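Local coordinates for cell cycle serine/threonine-protein kinase CDC5/MSD2 (Saccharomyces cerevisiae, PDB 6MF4) that phosphorylates proteins on serine and threonine to drive mitotic exit in budding yeast, this chain being its polo-box domain, the part that recognises substrates, at residues F139-Y144 with R162-H167; S143-D146 with W150-S153; Q220-F223 with H227-A230; Y240-H245 with P262-S267. One frame throughout, in Å; residues are numbered along the deposited sequence.

Interaction 1 (F139-Y144 with R162-H167); sequences FWYISY and RELSRH
L164 and Y141 join helix and sheet in the first polo box, a fold that sets an antiparallel sheet against a following helix; here strand 138-145 meets the start of helix 165-178, with L164 at the N-cap position. The apolar part centres on the two methyls of L164. L164 CD2 sits over the middle of the Y141 ring, 3.7 Å from its centroid and 12° off the normal, a CH-pi contact. L164 CD1 lies beside Y141 CB and also meets F139 CE2 in the plane of that ring, at its edge, 4.0 Å away. With CG anti to the backbone N (chi1 177°), Y141 holds its ring out to the helix.

The aromatic part pairs Y141 with H167 as an offset edge-to-face contact, the tyrosine edge turned to the imidazole face, with centroids 5.9 Å apart and planes at 79°. L164 CD2 lies over a face of each of these rings. A leucine in place of Y141 would probably take away the ring face under L164 CD2 and leave H167 without its water-mediated link to the strand. That link is a single water, 2.9 Å from Y141 OH and 2.9 Å from H167 NE2, in the plane of the imidazole.

Interaction 2 (S143-D146 with W150-S153); sequences SYDD and WVAS
S143 and V151 face each other as an antiparallel hydrogen-bonded pair, S143 N giving to V151 O at 3.0 Å and V151 N to S143 O at 2.9 Å, both bonds nearly straight, while Y144 and W150 form the next, non-hydrogen-bonded pair. The axes of these short segments meet at 128°, a marked twist away from strict antiparallel. W150 CA adds a C-H...O contact to S143 O at 3.3 Å.

The side chains of S143 and V151 share one face of the sheet. V151 CG1, placed between its backbone N and carbonyl carbon (chi1 58°), leans across to S143 OG at 3.7 Å and to D145 CB at 3.9 Å. A water joins S143 OG to V151 O, donating to the carbonyl, which thus accepts from both the backbone and the solvent. The carboxylate of D145 turns to the connection itself, where OD2 accepts from the backbone N of R147 and of E148.

Y144 and W150 lie side by side and point the same way, with Y144 CE1 4.0 Å from W150 NE1 and the ring planes at 46°. Both side chains pack on S58 of helix 56-82, and W150 also meets F199 edge-to-face. The arrangement is that of a beta hairpin, here the one that ends the six-stranded antiparallel sheet of the first polo box.

Interaction 3 (Q220-F223 with H227-A230); sequences QFNF and HKMA
N222 and K228, paired across two antiparallel strands, meet through the oxygen of an amide and the aliphatic chain of a lysine. N222 OD1 lies 3.3 Å from K228 CD and also close to CB and CG, so the lysine chain crosses the asparagine amide at a slant before bending at chi4. Its NZ then gives a hydrogen bond to a water that in turn donates to F223 O, bridging back to the opposite strand.

On the same face, Q220 lines up with N222. The first torsion of Q220 sets CG opposite the backbone N (chi1 -177°), and the extended chain brings NE2 to a lone pair of N222 OD1 at 3.0 Å, in the carbonyl plane. Q220 OE1 accepts from the backbone N of V99, which ties the hairpin to strand 99-103 of the other polo box.

The backbone frame is the hairpin of strands 219-223 and 228-232. F221 and M229 exchange two hydrogen bonds, F221 N to M229 O being the shorter at 2.7 Å, and F223 N to H227 O at 3.1 Å continues the pairing toward the turn. The face carrying F221 and M229 turns to helix 269-283, where both side chains touch I276. M229 SD approaches F223 CE2 at 4.3 Å, an oblique Met-aromatic contact, and K272 makes a cation-pi contact with the F223 ring.

The chemistry divides the hairpin: one face packs apolar groups against a helix, whereas on the other an amide is fixed in rotation by its neighbour and the buried K228 places NZ on a water, which probably meets part of its charge.

Interaction 4 (Y240-H245 with P262-S267); sequences YISPSH and PGYPES
Y264, in the loop between helices 252-258 and 269-283, lays its ring against Y240 at the end of strand 237-241. Y240 CE2 stands over the centre of the Y264 ring, 3.2 Å above its plane, and is 3.3 Å from Y264 CD2. The two planes meet at 40° with centroids 4.6 Å apart, so the rings lean together obliquely. Y240 has CG anti to the backbone N (chi1 173°), which turns its ring to the loop; its OH runs on past Y264 CG and CD1 to a hydrogen bond with H227 ND1.

Within the second polo box this joins the C-terminal end of strand 237-241 to the loop that leads into helix 269-283. On the sheet side S242 begins a type I beta turn that ends at H245, and S242 CB touches Y264 CE1 at 3.4 Å. S242 OG is hydrogen-bonded to S244 OG and to the backbone N of E246. Losing the Y264 ring to an alanine here would probably leave Y240 CE2 and OH without the ring they rest on and open a gap beside S242 CB. On the loop side S267 CB meets Y240 CE1 at 3.8 Å, while S267 OG and S267 N both donate to Y264 O, the hydroxyl at 2.6 Å.

In the fold
The four contacts fall into two pairs, one in each polo box. Interactions 1 and 2 come first along the chain, share S143 and Y144 on strand 138-145, and have centres about 11 Å apart; Y141 O and S153 N probably hydrogen-bond between them. Interactions 3 and 4 follow in the antiparallel sheet of the second box, with centres about 10 Å apart, joined where strands 228-232 and 237-241 run as neighbours. The pairs lie on opposite sides of the chain's centre, with 28 to 38 Å between contact centres. Each box thus has its own sheet and helix packing, and together they form the phosphoprotein-binding module of the kinase.

Interaction 1 (F139-Y144 with R162-H167)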
loop_
_atom_site.group_PDB
_atom_site.type_symbol
_atom_site.label_atom_id
_atom_site.label_comp_id
_atom_site.label_asym_id
_atom_site.label_seq_id
_atom_site.Cartn_x
_atom_site.Cartn_y
_atom_site.Cartn_z
ATOM N N PHE A 139 -13.173 3.440 -14.379
ATOM C CA PHE A 139 -12.855 3.695 -12.979
ATOM C C PHE A 139 -13.705 2.832 -12.058
ATOM O O PHE A 139 -14.772 2.346 -12.443
ATOM C CB PHE A 139 -13.019 5.188 -12.634
ATOM C CG PHE A 139 -14.445 5.668 -12.572
ATOM C CD1 PHE A 139 -15.081 6.145 -13.708
ATOM C CD2 PHE A 139 -15.137 5.681 -11.371
ATOM C CE1 PHE A 139 -16.388 6.613 -13.649
ATOM C CE2 PHE A 139 -16.442 6.143 -11.306
ATOM C CZ PHE A 139 -17.071 6.600 -12.451
ATOM N N TRP A 140 -13.185 2.624 -10.852
ATOM C CA TRP A 140 -13.913 1.994 -9.760
ATOM C C TRP A 140 -14.370 3.039 -8.760
ATOM O O TRP A 140 -13.597 3.920 -8.395
ATOM C CB TRP A 140 -13.043 0.981 -9.013
ATOM C CG TRP A 140 -12.600 -0.199 -9.789
ATOM C CD1 TRP A 140 -11.378 -0.391 -10.366
ATOM C CD2 TRP A 140 -13.360 -1.381 -10.057
ATOM N NE1 TRP A 140 -11.332 -1.617 -10.980
ATOM C CE2 TRP A 140 -12.537 -2.245 -10.808
ATOM C CE3 TRP A 140 -14.657 -1.795 -9.735
ATOM C CZ2 TRP A 140 -12.968 -3.495 -11.245
ATOM C CZ3 TRP A 140 -15.084 -3.041 -10.168
ATOM C CH2 TRP A 140 -14.241 -3.877 -10.913
ATOM N N TYR A 141 -15.619 2.933 -8.317
ATOM C CA TYR A 141 -16.081 3.666 -7.142
ATOM C C TYR A 141 -16.124 2.700 -5.967
ATOM O O TYR A 141 -16.845 1.703 -5.998
ATOM C CB TYR A 141 -17.453 4.294 -7.371
ATOM C CG TYR A 141 -17.990 4.993 -6.139
ATOM C CD1 TYR A 141 -17.326 6.082 -5.594
ATOM C CD2 TYR A 141 -19.156 4.563 -5.523
ATOM C CE1 TYR A 141 -17.809 6.723 -4.466
ATOM C CE2 TYR A 141 -19.649 5.199 -4.398
ATOM C CZ TYR A 141 -18.971 6.277 -3.876
ATOM O OH TYR A 141 -19.453 6.915 -2.756
ATOM N N ILE A 142 -15.330 2.996 -4.943
ATOM C CA ILE A 142 -15.161 2.102 -3.806
ATOM C C ILE A 142 -15.766 2.721 -2.553
ATOM O O ILE A 142 -15.401 3.826 -2.155
ATOM C CB ILE A 142 -13.681 1.786 -3.561
ATOM C CG1 ILE A 142 -13.060 1.183 -4.822
ATOM C CG2 ILE A 142 -13.529 0.814 -2.404
ATOM C CD1 ILE A 142 -11.568 1.279 -4.877
ATOM N N SER A 143 -16.690 1.993 -1.935
ATOM C CA SER A 143 -17.405 2.482 -0.763
ATOM C C SER A 143 -17.500 1.399 0.299
ATOM O O SER A 143 -17.081 0.263 0.079
ATOM C CB SER A 143 -18.800 2.953 -1.159
ATOM O OG SER A 143 -19.503 1.909 -1.803
ATOM N N TYR A 144 -18.062 1.750 1.450
ATOM C CA TYR A 144 -18.149 0.810 2.558
ATOM C C TYR A 144 -19.284 -0.188 2.369
ATOM O O TYR A 144 -20.294 0.102 1.729
ATOM C CB TYR A 144 -18.324 1.553 3.883
ATOM C CG TYR A 144 -17.076 2.272 4.349
ATOM C CD1 TYR A 144 -15.835 1.645 4.333
ATOM C CD2 TYR A 144 -17.139 3.582 4.801
ATOM C CE1 TYR A 144 -14.693 2.305 4.758
ATOM C CE2 TYR A 144 -16.007 4.251 5.223
ATOM C CZ TYR A 144 -14.789 3.611 5.200
ATOM O OH TYR A 144 -13.671 4.285 5.632
ATOM N N ARG A 162 -24.386 10.500 -12.687
ATOM C CA ARG A 162 -24.568 11.852 -12.174
ATOM C C ARG A 162 -24.199 12.013 -10.700
ATOM O O ARG A 162 -23.676 13.056 -10.300
ATOM C CB ARG A 162 -26.022 12.290 -12.396
ATOM C CG ARG A 162 -27.062 11.247 -12.020
ATOM C CD ARG A 162 -28.359 11.427 -12.797
ATOM N NE ARG A 162 -29.460 10.738 -12.129
ATOM C CZ ARG A 162 -30.729 10.773 -12.522
ATOM N NH1 ARG A 162 -31.645 10.108 -11.835
ATOM N NH2 ARG A 162 -31.083 11.472 -13.593
ATOM N N GLU A 163 -24.455 10.994 -9.884
ATOM C CA GLU A 163 -24.183 11.117 -8.455
ATOM C C GLU A 163 -22.688 11.015 -8.138
ATOM O O GLU A 163 -22.286 11.206 -6.991
ATOM C CB GLU A 163 -24.968 10.068 -7.650
ATOM C CG GLU A 163 -24.536 8.620 -7.838
ATOM C CD GLU A 163 -25.227 7.931 -9.002
ATOM O OE1 GLU A 163 -25.815 8.625 -9.863
ATOM O OE2 GLU A 163 -25.185 6.682 -9.051
ATOM N N LEU A 164 -21.869 10.737 -9.154
ATOM C CA LEU A 164 -20.415 10.731 -8.991
ATOM C C LEU A 164 -19.751 11.837 -9.809
ATOM O O LEU A 164 -18.527 11.876 -9.936
ATOM C CB LEU A 164 -19.830 9.370 -9.390
ATOM C CG LEU A 164 -20.226 8.175 -8.519
ATOM C CD1 LEU A 164 -19.605 6.884 -9.051
ATOM C CD2 LEU A 164 -19.831 8.382 -7.057
ATOM N N SER A 165 -20.553 12.741 -10.359
ATOM C CA SER A 165 -20.020 13.787 -11.218
ATOM C C SER A 165 -18.995 14.664 -10.496
ATOM O O SER A 165 -17.921 14.928 -11.039
ATOM C CB SER A 165 -21.148 14.660 -11.771
ATOM O OG SER A 165 -20.621 15.647 -12.643
ATOM N N ARG A 166 -19.297 15.103 -9.277
ATOM C CA ARG A 166 -18.373 15.999 -8.592
ATOM C C ARG A 166 -17.104 15.242 -8.190
ATOM O O ARG A 166 -16.014 15.819 -8.170
ATOM C CB ARG A 166 -19.031 16.666 -7.375
ATOM C CG ARG A 166 -19.481 15.745 -6.267
ATOM C CD ARG A 166 -19.808 16.544 -5.000
ATOM N NE ARG A 166 -20.839 17.569 -5.202
ATOM C CZ ARG A 166 -22.140 17.394 -4.973
ATOM N NH1 ARG A 166 -22.602 16.230 -4.539
ATOM N NH2 ARG A 166 -22.990 18.394 -5.177
ATOM N N HIS A 167 -17.238 13.952 -7.895
ATOM C CA HIS A 167 -16.079 13.127 -7.566
ATOM C C HIS A 167 -15.106 13.103 -8.741
ATOM O O HIS A 167 -13.895 13.204 -8.559
ATOM C CB HIS A 167 -16.488 11.690 -7.217
ATOM C CG HIS A 167 -17.521 11.591 -6.139
ATOM N ND1 HIS A 167 -18.809 12.054 -6.295
ATOM C CD2 HIS A 167 -17.458 11.066 -4.892
ATOM C CE1 HIS A 167 -19.495 11.826 -5.189
ATOM N NE2 HIS A 167 -18.700 11.226 -4.323
HETATM O O HOH W 1 -18.743 9.603 -1.878
#

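Interaction 2 (S143-D146 with W150-S153)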
loop_
_atom_site.group_PDB
_atom_site.type_symbol
_atom_site.label_atom_id
_atom_site.label_comp_id
_atom_site.label_asym_id
_atom_site.label_seq_id
_atom_site.Cartn_x
_atom_site.Cartn_y
_atom_site.Cartn_z
ATOM N N SER A 143 -16.690 1.993 -1.935
ATOM C CA SER A 143 -17.405 2.482 -0.763
ATOM C C SER A 143 -17.500 1.399 0.299
ATOM O O SER A 143 -17.081 0.263 0.079
ATOM C CB SER A 143 -18.800 2.953 -1.159
ATOM O OG SER A 143 -19.503 1.909 -1.803
ATOM N N TYR A 144 -18.062 1.750 1.450
ATOM C CA TYR A 144 -18.149 0.810 2.558
ATOM C C TYR A 144 -19.284 -0.188 2.369
ATOM O O TYR A 144 -20.294 0.102 1.729
ATOM C CB TYR A 144 -18.324 1.553 3.883
ATOM C CG TYR A 144 -17.076 2.272 4.349
ATOM C CD1 TYR A 144 -15.835 1.645 4.333
ATOM C CD2 TYR A 144 -17.139 3.582 4.801
ATOM C CE1 TYR A 144 -14.693 2.305 4.758
ATOM C CE2 TYR A 144 -16.007 4.251 5.223
ATOM C CZ TYR A 144 -14.789 3.611 5.200
ATOM O OH TYR A 144 -13.671 4.285 5.632
ATOM N N ASP A 145 -19.085 -1.370 2.940
ATOM C CA ASP A 145 -20.025 -2.475 2.836
ATOM C C ASP A 145 -20.095 -3.181 4.181
ATOM O O ASP A 145 -19.065 -3.450 4.796
ATOM C CB ASP A 145 -19.594 -3.447 1.736
ATOM C CG ASP A 145 -20.532 -4.628 1.603
ATOM O OD1 ASP A 145 -21.638 -4.443 1.053
ATOM O OD2 ASP A 145 -20.159 -5.738 2.040
ATOM N N ASP A 146 -21.306 -3.483 4.632
ATOM C CA ASP A 146 -21.509 -3.996 5.983
ATOM C C ASP A 146 -21.141 -5.472 6.119
ATOM O O ASP A 146 -21.256 -6.039 7.204
ATOM C CB ASP A 146 -22.966 -3.778 6.419
ATOM C CG ASP A 146 -23.972 -4.372 5.444
ATOM O OD1 ASP A 146 -23.649 -5.370 4.765
ATOM O OD2 ASP A 146 -25.098 -3.835 5.357
ATOM N N TRP A 150 -15.188 -3.187 2.137
ATOM C CA TRP A 150 -15.215 -2.355 0.938
ATOM C C TRP A 150 -15.928 -3.088 -0.186
ATOM O O TRP A 150 -15.805 -4.305 -0.317
ATOM C CB TRP A 150 -13.803 -1.999 0.464
ATOM C CG TRP A 150 -12.984 -1.173 1.397
ATOM C CD1 TRP A 150 -12.865 0.186 1.402
ATOM C CD2 TRP A 150 -12.144 -1.653 2.448
ATOM N NE1 TRP A 150 -12.006 0.582 2.399
ATOM C CE2 TRP A 150 -11.551 -0.527 3.056
ATOM C CE3 TRP A 150 -11.840 -2.924 2.939
ATOM C CZ2 TRP A 150 -10.669 -0.640 4.128
ATOM C CZ3 TRP A 150 -10.965 -3.031 4.003
ATOM C CH2 TRP A 150 -10.391 -1.896 4.586
ATOM N N VAL A 151 -16.660 -2.341 -1.003
ATOM C CA VAL A 151 -17.223 -2.877 -2.233
ATOM C C VAL A 151 -16.890 -1.922 -3.370
ATOM O O VAL A 151 -16.865 -0.704 -3.180
ATOM C CB VAL A 151 -18.752 -3.082 -2.128
ATOM C CG1 VAL A 151 -19.446 -1.774 -1.796
ATOM C CG2 VAL A 151 -19.305 -3.680 -3.421
ATOM N N ALA A 152 -16.627 -2.486 -4.543
ATOM C CA ALA A 152 -16.236 -1.704 -5.708
ATOM C C ALA A 152 -17.254 -1.862 -6.827
ATOM O O ALA A 152 -17.729 -2.967 -7.098
ATOM C CB ALA A 152 -14.850 -2.124 -6.184
ATOM N N SER A 153 -17.579 -0.741 -7.464
ATOM C CA SER A 153 -18.468 -0.710 -8.618
ATOM C C SER A 153 -17.724 -0.205 -9.852
ATOM O O SER A 153 -17.047 0.821 -9.807
ATOM C CB SER A 153 -19.682 0.176 -8.337
ATOM O OG SER A 153 -20.563 -0.454 -7.429
HETATM O O HOH W 2 -19.114 1.223 -4.359
#

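Interaction 3 (Q220-F223 with H227-A230)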
loop_
_atom_site.group_PDB
_atom_site.type_symbol
_atom_site.label_atom_id
_atom_site.label_comp_id
_atom_site.label_asym_id
_atom_site.label_seq_id
_atom_site.Cartn_x
_atom_site.Cartn_y
_atom_site.Cartn_z
ATOM N N GLN A 220 3.779 -0.378 2.093
ATOM C CA GLN A 220 4.874 0.428 1.575
ATOM C C GLN A 220 5.277 1.479 2.594
ATOM O O GLN A 220 4.423 2.103 3.227
ATOM C CB GLN A 220 4.486 1.092 0.255
ATOM C CG GLN A 220 5.608 1.892 -0.368
ATOM C CD GLN A 220 5.239 2.419 -1.736
ATOM O OE1 GLN A 220 4.428 1.820 -2.442
ATOM N NE2 GLN A 220 5.820 3.553 -2.110
ATOM N N PHE A 221 6.584 1.665 2.737
ATOM C CA PHE A 221 7.137 2.621 3.685
ATOM C C PHE A 221 8.105 3.557 2.978
ATOM O O PHE A 221 9.149 3.124 2.487
ATOM C CB PHE A 221 7.843 1.890 4.828
ATOM C CG PHE A 221 6.969 0.901 5.543
ATOM C CD1 PHE A 221 6.787 -0.373 5.037
ATOM C CD2 PHE A 221 6.330 1.246 6.722
ATOM C CE1 PHE A 221 5.979 -1.286 5.690
ATOM C CE2 PHE A 221 5.525 0.338 7.377
ATOM C CZ PHE A 221 5.350 -0.928 6.861
ATOM N N ASN A 222 7.739 4.834 2.917
ATOM C CA ASN A 222 8.583 5.870 2.324
ATOM C C ASN A 222 9.293 6.659 3.417
ATOM O O ASN A 222 8.662 7.428 4.145
ATOM C CB ASN A 222 7.755 6.827 1.463
ATOM C CG ASN A 222 7.227 6.182 0.196
ATOM O OD1 ASN A 222 7.349 4.972 -0.010
ATOM N ND2 ASN A 222 6.630 6.999 -0.667
ATOM N N PHE A 223 10.604 6.472 3.526
ATOM C CA PHE A 223 11.385 7.124 4.572
ATOM C C PHE A 223 11.903 8.483 4.098
ATOM O O PHE A 223 11.956 8.754 2.898
ATOM C CB PHE A 223 12.541 6.217 5.004
ATOM C CG PHE A 223 12.090 4.874 5.514
ATOM C CD1 PHE A 223 11.808 4.686 6.857
ATOM C CD2 PHE A 223 11.931 3.806 4.646
ATOM C CE1 PHE A 223 11.384 3.454 7.325
ATOM C CE2 PHE A 223 11.505 2.575 5.108
ATOM C CZ PHE A 223 11.233 2.398 6.447
ATOM N N HIS A 227 14.655 6.578 0.432
ATOM C CA HIS A 227 14.691 5.137 0.288
ATOM C C HIS A 227 13.289 4.652 0.626
ATOM O O HIS A 227 12.686 5.124 1.591
ATOM C CB HIS A 227 15.740 4.491 1.202
ATOM C CG HIS A 227 17.144 4.957 0.949
ATOM N ND1 HIS A 227 17.836 4.639 -0.199
ATOM C CD2 HIS A 227 17.987 5.701 1.705
ATOM C CE1 HIS A 227 19.046 5.174 -0.144
ATOM N NE2 HIS A 227 19.160 5.822 1.000
ATOM N N LYS A 228 12.758 3.748 -0.189
ATOM C CA LYS A 228 11.446 3.175 0.065
ATOM C C LYS A 228 11.549 1.672 0.136
ATOM O O LYS A 228 12.374 1.052 -0.540
ATOM C CB LYS A 228 10.440 3.558 -1.018
ATOM C CG LYS A 228 10.489 4.993 -1.459
ATOM C CD LYS A 228 9.474 5.222 -2.570
ATOM C CE LYS A 228 9.719 6.525 -3.296
ATOM N NZ LYS A 228 10.231 7.572 -2.388
ATOM N N MET A 229 10.693 1.089 0.960
ATOM C CA MET A 229 10.625 -0.350 1.091
ATOM C C MET A 229 9.177 -0.790 1.073
ATOM O O MET A 229 8.315 -0.144 1.677
ATOM C CB MET A 229 11.312 -0.803 2.376
ATOM C CG MET A 229 12.828 -0.673 2.321
ATOM S SD MET A 229 13.613 -0.925 3.923
ATOM C CE MET A 229 12.846 -2.454 4.455
ATOM N N ALA A 230 8.917 -1.875 0.355
ATOM C CA ALA A 230 7.596 -2.481 0.333
ATOM C C ALA A 230 7.684 -3.913 0.843
ATOM O O ALA A 230 8.554 -4.675 0.428
ATOM C CB ALA A 230 7.010 -2.444 -1.065
HETATM O O HOH W 3 10.708 8.009 0.428
#

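Interaction 4 (Y240-H245 with P262-S267)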
loop_
_atom_site.group_PDB
_atom_site.type_symbol
_atom_site.label_atom_id
_atom_site.label_comp_id
_atom_site.label_asym_id
_atom_site.label_seq_id
_atom_site.Cartn_x
_atom_site.Cartn_y
_atom_site.Cartn_z
ATOM N N TYR A 240 13.021 -3.265 -2.330
ATOM C CA TYR A 240 13.735 -2.034 -2.089
ATOM C C TYR A 240 13.611 -1.146 -3.308
ATOM O O TYR A 240 13.787 -1.591 -4.443
ATOM C CB TYR A 240 15.203 -2.297 -1.764
ATOM C CG TYR A 240 16.010 -1.025 -1.683
ATOM C CD1 TYR A 240 16.006 -0.250 -0.533
ATOM C CD2 TYR A 240 16.763 -0.592 -2.763
ATOM C CE1 TYR A 240 16.736 0.916 -0.459
ATOM C CE2 TYR A 240 17.495 0.570 -2.698
ATOM C CZ TYR A 240 17.479 1.321 -1.546
ATOM O OH TYR A 240 18.214 2.479 -1.494
ATOM N N ILE A 241 13.286 0.113 -3.057
ATOM C CA ILE A 241 13.195 1.112 -4.104
ATOM C C ILE A 241 14.209 2.203 -3.781
ATOM O O ILE A 241 14.064 2.925 -2.798
ATOM C CB ILE A 241 11.781 1.705 -4.203
ATOM C CG1 ILE A 241 10.735 0.592 -4.348
ATOM C CG2 ILE A 241 11.692 2.682 -5.362
ATOM C CD1 ILE A 241 9.426 0.891 -3.646
ATOM N N SER A 242 15.248 2.306 -4.602
ATOM C CA SER A 242 16.317 3.263 -4.354
ATOM C C SER A 242 15.845 4.691 -4.632
ATOM O O SER A 242 14.799 4.887 -5.260
ATOM C CB SER A 242 17.533 2.935 -5.219
ATOM O OG SER A 242 17.316 3.339 -6.559
ATOM N N PRO A 243 16.610 5.693 -4.159
ATOM C CA PRO A 243 16.271 7.099 -4.414
ATOM C C PRO A 243 16.230 7.455 -5.903
ATOM O O PRO A 243 15.747 8.536 -6.243
ATOM C CB PRO A 243 17.393 7.866 -3.704
ATOM C CG PRO A 243 17.886 6.941 -2.648
ATOM C CD PRO A 243 17.736 5.561 -3.213
ATOM N N SER A 244 16.731 6.567 -6.762
ATOM C CA SER A 244 16.628 6.734 -8.213
ATOM C C SER A 244 15.562 5.799 -8.794
ATOM O O SER A 244 15.434 5.671 -10.015
ATOM C CB SER A 244 17.981 6.472 -8.881
ATOM O OG SER A 244 18.440 5.158 -8.613
ATOM N N HIS A 245 14.824 5.139 -7.899
ATOM C CA HIS A 245 13.628 4.358 -8.230
ATOM C C HIS A 245 13.970 3.034 -8.895
ATOM O O HIS A 245 13.143 2.444 -9.595
ATOM C CB HIS A 245 12.679 5.165 -9.124
ATOM C CG HIS A 245 12.146 6.397 -8.467
ATOM N ND1 HIS A 245 11.531 7.412 -9.165
ATOM C CD2 HIS A 245 12.133 6.772 -7.167
ATOM C CE1 HIS A 245 11.167 8.363 -8.321
ATOM N NE2 HIS A 245 11.521 7.998 -7.103
ATOM N N PRO A 262 21.300 -5.507 -0.764
ATOM C CA PRO A 262 22.375 -5.588 -1.757
ATOM C C PRO A 262 22.444 -4.357 -2.654
ATOM O O PRO A 262 21.429 -3.937 -3.214
ATOM C CB PRO A 262 22.005 -6.834 -2.567
ATOM C CG PRO A 262 21.281 -7.688 -1.603
ATOM C CD PRO A 262 20.481 -6.734 -0.757
ATOM N N GLY A 263 23.637 -3.782 -2.767
ATOM C CA GLY A 263 23.865 -2.641 -3.636
ATOM C C GLY A 263 23.637 -1.293 -2.975
ATOM O O GLY A 263 23.964 -0.258 -3.558
ATOM N N TYR A 264 23.085 -1.298 -1.764
ATOM C CA TYR A 264 22.722 -0.056 -1.084
ATOM C C TYR A 264 23.066 -0.084 0.402
ATOM O O TYR A 264 22.178 -0.073 1.254
ATOM C CB TYR A 264 21.232 0.222 -1.280
ATOM C CG TYR A 264 20.876 0.417 -2.733
ATOM C CD1 TYR A 264 20.993 1.663 -3.332
ATOM C CD2 TYR A 264 20.450 -0.648 -3.515
ATOM C CE1 TYR A 264 20.681 1.848 -4.661
ATOM C CE2 TYR A 264 20.134 -0.472 -4.847
ATOM C CZ TYR A 264 20.255 0.778 -5.416
ATOM O OH TYR A 264 19.942 0.961 -6.743
ATOM N N PRO A 265 24.367 -0.104 0.713
ATOM C CA PRO A 265 24.840 -0.147 2.102
ATOM C C PRO A 265 24.434 1.079 2.922
ATOM O O PRO A 265 24.504 1.025 4.149
ATOM C CB PRO A 265 26.365 -0.230 1.962
ATOM C CG PRO A 265 26.671 0.134 0.559
ATOM C CD PRO A 265 25.470 -0.162 -0.261
ATOM N N GLU A 266 24.016 2.155 2.259
ATOM C CA GLU A 266 23.624 3.377 2.958
ATOM C C GLU A 266 22.157 3.380 3.364
ATOM O O GLU A 266 21.682 4.342 3.968
ATOM C CB GLU A 266 23.900 4.612 2.089
ATOM C CG GLU A 266 22.973 4.800 0.880
ATOM C CD GLU A 266 23.409 4.017 -0.342
ATOM O OE1 GLU A 266 24.170 3.036 -0.191
ATOM O OE2 GLU A 266 22.990 4.388 -1.458
ATOM N N SER A 267 21.431 2.320 3.029
ATOM C CA SER A 267 19.985 2.336 3.205
ATOM C C SER A 267 19.573 2.044 4.645
ATOM O O SER A 267 18.408 2.213 4.989
ATOM C CB SER A 267 19.320 1.336 2.255
ATOM O OG SER A 267 19.853 0.031 2.422
#